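Local coordinates for protein 2,3-bisphosphoglycerate-independent phosphoglycerate mutase (PDB 2ZKT) that probably interconverts 2-phosphoglycerate and 3-phosphoglycerate in glycolysis, as a metal-binding phosphoglycerate mutase that needs no 2,3-bisphosphoglycerate, at residues B[16-30]-B[374-386]. Residues are numbered along the deposited sequence; the frame is centred on the assembly and turned at random.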
loop_
_atom_site.group_PDB
_atom_site.type_symbol
_atom_site.label_atom_id
_atom_site.label_comp_id
_atom_site.label_asym_id
_atom_site.label_seq_id
_atom_site.Cartn_x
_atom_site.Cartn_y
_atom_site.Cartn_z
ATOM N N GLY B 16 -5.753 9.009 -9.877
ATOM C CA GLY B 16 -5.106 8.402 -11.034
ATOM C C GLY B 16 -3.667 8.822 -11.295
ATOM O O GLY B 16 -3.290 9.978 -11.063
ATOM N N ASP B 17 -2.863 7.889 -11.805
ATOM C CA ASP B 17 -1.470 8.182 -12.094
ATOM C C ASP B 17 -0.970 7.326 -13.258
ATOM O O ASP B 17 -1.748 6.638 -13.923
ATOM C CB ASP B 17 -0.631 7.918 -10.834
ATOM C CG ASP B 17 0.537 8.893 -10.689
ATOM O OD1 ASP B 17 1.450 8.884 -11.551
ATOM O OD2 ASP B 17 0.532 9.678 -9.706
ATOM N N ARG B 18 0.335 7.376 -13.515
ATOM C CA ARG B 18 0.935 6.576 -14.579
ATOM C C ARG B 18 1.993 5.665 -13.944
ATOM O O ARG B 18 2.463 5.927 -12.832
ATOM C CB ARG B 18 1.565 7.490 -15.641
ATOM C CG ARG B 18 0.532 8.333 -16.389
ATOM C CD ARG B 18 1.170 9.350 -17.330
ATOM N NE ARG B 18 0.137 10.113 -18.025
ATOM C CZ ARG B 18 0.363 11.126 -18.863
ATOM N NH1 ARG B 18 1.609 11.529 -19.126
ATOM N NH2 ARG B 18 -0.664 11.732 -19.458
ATOM N N PRO B 19 2.368 4.574 -14.636
ATOM C CA PRO B 19 3.379 3.655 -14.086
ATOM C C PRO B 19 4.611 4.432 -13.598
ATOM O O PRO B 19 5.109 5.316 -14.309
ATOM C CB PRO B 19 3.707 2.744 -15.275
ATOM C CG PRO B 19 2.401 2.709 -16.043
ATOM C CD PRO B 19 1.960 4.168 -15.996
ATOM N N ILE B 20 5.081 4.124 -12.385
ATOM C CA ILE B 20 6.263 4.792 -11.824
ATOM C C ILE B 20 7.398 3.769 -11.740
ATOM O O ILE B 20 7.243 2.701 -11.133
ATOM C CB ILE B 20 6.018 5.330 -10.386
ATOM C CG1 ILE B 20 4.774 6.230 -10.352
ATOM C CG2 ILE B 20 7.269 6.103 -9.906
ATOM C CD1 ILE B 20 4.961 7.577 -11.000
ATOM N N LYS B 21 8.543 4.105 -12.337
ATOM C CA LYS B 21 9.697 3.207 -12.348
ATOM C C LYS B 21 10.198 2.862 -10.942
ATOM O O LYS B 21 10.482 1.690 -10.649
ATOM C CB LYS B 21 10.837 3.818 -13.180
ATOM C CG LYS B 21 12.001 2.862 -13.419
ATOM C CD LYS B 21 13.005 3.434 -14.418
ATOM C CE LYS B 21 14.183 2.483 -14.648
ATOM N NZ LYS B 21 15.083 2.382 -13.455
ATOM N N GLU B 22 10.286 3.865 -10.064
ATOM C CA GLU B 22 10.762 3.614 -8.704
ATOM C C GLU B 22 9.776 2.752 -7.902
ATOM O O GLU B 22 10.091 2.282 -6.802
ATOM C CB GLU B 22 11.064 4.941 -7.974
ATOM C CG GLU B 22 9.863 5.802 -7.614
ATOM C CD GLU B 22 10.267 7.175 -7.063
ATOM O OE1 GLU B 22 10.837 7.988 -7.833
ATOM O OE2 GLU B 22 10.017 7.444 -5.863
ATOM N N LEU B 23 8.580 2.537 -8.453
ATOM C CA LEU B 23 7.598 1.698 -7.774
ATOM C C LEU B 23 7.440 0.386 -8.542
ATOM O O LEU B 23 6.383 -0.251 -8.498
ATOM C CB LEU B 23 6.245 2.405 -7.670
ATOM C CG LEU B 23 6.246 3.784 -6.996
ATOM C CD1 LEU B 23 4.804 4.295 -6.934
ATOM C CD2 LEU B 23 6.858 3.707 -5.594
ATOM N N ASN B 24 8.499 -0.002 -9.261
ATOM C CA ASN B 24 8.511 -1.251 -10.030
ATOM C C ASN B 24 7.453 -1.258 -11.139
ATOM O O ASN B 24 6.869 -2.300 -11.437
ATOM C CB ASN B 24 8.281 -2.457 -9.092
ATOM C CG ASN B 24 9.156 -2.404 -7.837
ATOM O OD1 ASN B 24 10.383 -2.319 -7.926
ATOM N ND2 ASN B 24 8.523 -2.455 -6.662
ATOM N N GLY B 25 7.204 -0.093 -11.738
ATOM C CA GLY B 25 6.229 -0.012 -12.815
ATOM C C GLY B 25 4.779 0.071 -12.368
ATOM O O GLY B 25 3.872 -0.040 -13.191
ATOM N N LEU B 26 4.552 0.252 -11.065
ATOM C CA LEU B 26 3.200 0.359 -10.544
ATOM C C LEU B 26 2.873 1.823 -10.335
ATOM O O LEU B 26 3.762 2.694 -10.354
ATOM C CB LEU B 26 3.062 -0.370 -9.200
ATOM C CG LEU B 26 3.508 -1.846 -9.110
ATOM C CD1 LEU B 26 3.129 -2.390 -7.742
ATOM C CD2 LEU B 26 2.857 -2.681 -10.221
ATOM N N THR B 27 1.582 2.103 -10.167
ATOM C CA THR B 27 1.145 3.459 -9.895
ATOM C C THR B 27 1.105 3.543 -8.370
ATOM O O THR B 27 1.085 2.511 -7.688
ATOM C CB THR B 27 -0.267 3.711 -10.415
ATOM O OG1 THR B 27 -1.173 2.818 -9.750
ATOM C CG2 THR B 27 -0.328 3.497 -11.939
ATOM N N PRO B 28 1.109 4.769 -7.815
ATOM C CA PRO B 28 1.063 4.946 -6.355
ATOM C C PRO B 28 -0.091 4.157 -5.723
ATOM O O PRO B 28 0.060 3.572 -4.650
ATOM C CB PRO B 28 0.883 6.462 -6.204
ATOM C CG PRO B 28 1.713 6.983 -7.349
ATOM C CD PRO B 28 1.312 6.065 -8.497
ATOM N N LEU B 29 -1.239 4.144 -6.396
ATOM C CA LEU B 29 -2.410 3.434 -5.891
ATOM C C LEU B 29 -2.193 1.929 -5.846
ATOM O O LEU B 29 -2.633 1.269 -4.907
ATOM C CB LEU B 29 -3.652 3.728 -6.755
ATOM C CG LEU B 29 -4.875 2.821 -6.460
ATOM C CD1 LEU B 29 -5.215 2.831 -4.969
ATOM C CD2 LEU B 29 -6.068 3.307 -7.285
ATOM N N GLU B 30 -1.510 1.390 -6.852
ATOM C CA GLU B 30 -1.267 -0.047 -6.897
ATOM C C GLU B 30 -0.215 -0.429 -5.854
ATOM O O GLU B 30 -0.414 -1.362 -5.063
ATOM C CB GLU B 30 -0.824 -0.466 -8.313
ATOM C CG GLU B 30 -1.921 -0.284 -9.363
ATOM C CD GLU B 30 -1.400 -0.339 -10.799
ATOM O OE1 GLU B 30 -0.224 0.051 -11.027
ATOM O OE2 GLU B 30 -2.174 -0.753 -11.707
ATOM N N ASP B 374 -15.004 -10.075 -11.291
ATOM C CA ASP B 374 -13.924 -10.868 -10.703
ATOM C C ASP B 374 -12.616 -10.128 -10.402
ATOM O O ASP B 374 -11.552 -10.747 -10.365
ATOM C CB ASP B 374 -13.629 -12.110 -11.566
ATOM C CG ASP B 374 -13.278 -11.761 -12.989
ATOM O OD1 ASP B 374 -12.555 -10.756 -13.198
ATOM O OD2 ASP B 374 -13.714 -12.499 -13.904
ATOM N N THR B 375 -12.690 -8.812 -10.183
ATOM C CA THR B 375 -11.497 -8.044 -9.844
ATOM C C THR B 375 -11.195 -8.334 -8.359
ATOM O O THR B 375 -12.122 -8.548 -7.557
ATOM C CB THR B 375 -11.718 -6.517 -10.022
ATOM O OG1 THR B 375 -12.887 -6.113 -9.289
ATOM C CG2 THR B 375 -11.887 -6.152 -11.495
ATOM N N LYS B 376 -9.909 -8.329 -7.999
ATOM C CA LYS B 376 -9.487 -8.629 -6.627
ATOM C C LYS B 376 -8.922 -7.447 -5.839
ATOM O O LYS B 376 -9.109 -7.378 -4.622
ATOM C CB LYS B 376 -8.449 -9.765 -6.639
ATOM C CG LYS B 376 -8.961 -11.088 -7.206
ATOM C CD LYS B 376 -10.127 -11.631 -6.380
ATOM C CE LYS B 376 -10.617 -12.979 -6.914
ATOM N NZ LYS B 376 -11.770 -13.531 -6.116
ATOM N N ARG B 377 -8.219 -6.532 -6.511
ATOM C CA ARG B 377 -7.644 -5.361 -5.842
ATOM C C ARG B 377 -8.065 -4.061 -6.516
ATOM O O ARG B 377 -8.626 -4.073 -7.618
ATOM C CB ARG B 377 -6.113 -5.437 -5.825
ATOM C CG ARG B 377 -5.544 -6.443 -4.839
ATOM C CD ARG B 377 -4.022 -6.437 -4.890
ATOM N NE ARG B 377 -3.538 -6.628 -6.256
ATOM C CZ ARG B 377 -3.730 -7.738 -6.971
ATOM N NH1 ARG B 377 -4.395 -8.768 -6.446
ATOM N NH2 ARG B 377 -3.268 -7.812 -8.220
ATOM N N PHE B 378 -7.789 -2.934 -5.860
ATOM C CA PHE B 378 -8.158 -1.639 -6.427
ATOM C C PHE B 378 -6.943 -0.967 -7.056
ATOM O O PHE B 378 -6.023 -0.549 -6.360
ATOM C CB PHE B 378 -8.778 -0.727 -5.352
ATOM C CG PHE B 378 -9.368 0.556 -5.905
ATOM C CD1 PHE B 378 -10.225 0.527 -7.019
ATOM C CD2 PHE B 378 -9.067 1.792 -5.324
ATOM C CE1 PHE B 378 -10.772 1.703 -7.547
ATOM C CE2 PHE B 378 -9.611 2.984 -5.844
ATOM C CZ PHE B 378 -10.468 2.939 -6.963
ATOM N N GLY B 379 -6.943 -0.875 -8.384
ATOM C CA GLY B 379 -5.832 -0.251 -9.087
ATOM C C GLY B 379 -6.203 0.048 -10.531
ATOM O O GLY B 379 -7.173 -0.511 -11.057
ATOM N N GLU B 380 -5.431 0.916 -11.181
ATOM C CA GLU B 380 -5.722 1.281 -12.563
ATOM C C GLU B 380 -5.760 0.083 -13.519
ATOM O O GLU B 380 -6.677 -0.013 -14.342
ATOM C CB GLU B 380 -4.724 2.334 -13.072
ATOM C CG GLU B 380 -4.894 3.700 -12.401
ATOM C CD GLU B 380 -3.995 3.878 -11.176
ATOM O OE1 GLU B 380 -3.774 2.892 -10.434
ATOM O OE2 GLU B 380 -3.510 5.017 -10.957
ATOM N N ARG B 381 -4.788 -0.831 -13.426
ATOM C CA ARG B 381 -4.800 -1.979 -14.328
ATOM C C ARG B 381 -5.965 -2.924 -14.044
ATOM O O ARG B 381 -6.507 -3.550 -14.958
ATOM C CB ARG B 381 -3.453 -2.739 -14.287
ATOM C CG ARG B 381 -2.517 -2.366 -15.472
ATOM C CD ARG B 381 -2.204 -0.861 -15.497
ATOM N NE ARG B 381 -1.266 -0.470 -14.441
ATOM C CZ ARG B 381 0.061 -0.610 -14.523
ATOM N NH1 ARG B 381 0.617 -1.124 -15.614
ATOM N NH2 ARG B 381 0.836 -0.256 -13.509
ATOM N N GLU B 382 -6.364 -3.005 -12.772
ATOM C CA GLU B 382 -7.480 -3.854 -12.372
ATOM C C GLU B 382 -8.796 -3.210 -12.883
ATOM O O GLU B 382 -9.686 -3.898 -13.393
ATOM C CB GLU B 382 -7.487 -3.979 -10.838
ATOM C CG GLU B 382 -8.239 -5.190 -10.277
ATOM C CD GLU B 382 -7.490 -6.516 -10.459
ATOM O OE1 GLU B 382 -6.251 -6.496 -10.615
ATOM O OE2 GLU B 382 -8.139 -7.582 -10.421
ATOM N N ALA B 383 -8.900 -1.886 -12.762
ATOM C CA ALA B 383 -10.095 -1.180 -13.213
ATOM C C ALA B 383 -10.283 -1.338 -14.721
ATOM O O ALA B 383 -11.383 -1.282 -15.259
ATOM C CB ALA B 383 -9.925 0.300 -12.858
ATOM N N MET B 384 -9.141 -1.505 -15.420
ATOM C CA MET B 384 -9.191 -1.757 -16.856
ATOM C C MET B 384 -9.930 -3.070 -17.168
ATOM O O MET B 384 -10.336 -3.340 -18.292
ATOM C CB MET B 384 -7.745 -1.854 -17.371
ATOM C CG MET B 384 -7.118 -0.494 -17.711
ATOM S SD MET B 384 -5.383 -0.651 -18.180
ATOM C CE MET B 384 -4.703 0.586 -17.057
ATOM N N LYS B 385 -10.073 -3.916 -16.122
ATOM C CA LYS B 385 -10.758 -5.205 -16.299
ATOM C C LYS B 385 -12.103 -5.244 -15.550
ATOM O O LYS B 385 -12.769 -6.272 -15.472
ATOM C CB LYS B 385 -9.855 -6.328 -15.764
ATOM C CG LYS B 385 -8.487 -6.385 -16.447
ATOM C CD LYS B 385 -7.644 -7.561 -15.928
ATOM C CE LYS B 385 -7.443 -7.526 -14.406
ATOM N NZ LYS B 385 -6.549 -8.614 -14.013
ATOM N N GLY B 386 -12.522 -4.118 -14.974
ATOM C CA GLY B 386 -13.778 -4.099 -14.232
ATOM C C GLY B 386 -15.042 -4.223 -15.076
ATOM O O GLY B 386 -15.098 -3.783 -16.226
HETATM O O HOH W 1 3.988 -1.003 -15.922
HETATM O O HOH W 2 -4.181 -2.724 -10.488
#
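Arg381 grips the Glu30 carboxylate side-on: NH2 reaches OE1 at 2.7 Å and NE reaches OE2 at 2.9 Å, each on a syn lone pair, with the two flat groups 27° apart. Bends at chi2 and chi3 (59° and 74°) return the guanidinium to Glu30. The backbone N of Arg381 also donates to Glu30 OE2, 3.1 Å away and nearly in line with the C-O bond. Arg381 NH2 also donates to a lone pair of Gly25 O at 3.1 Å, in the guanidinium plane. Pro19 CG lies over one face of that group. Thr27 N holds Glu30 OE1 from the anti side as half of a capping box, in which Thr27 OG1 receives Glu30 N. Thr27 OG1 in turn donates to Glu380 OE1 at 2.7 Å, from above the carboxylate plane, while Asp17 N donates to Glu380 OE2. Deeper in, Leu29 CD2 sits off-centre against the Phe378 ring, 3.8 Å from CE2, and both side chains pack on Pro362 of strand 361-366. The contact thus joins the loop after strand 6-12 and the start of helix 28-31 to helix 380-383 and the residues just before it, in the alkaline-phosphatase-like domain. With OE2 of Glu30 only 4.2 Å from Glu380 OE1, the surrounding donors probably offset the repulsion between two carboxylates.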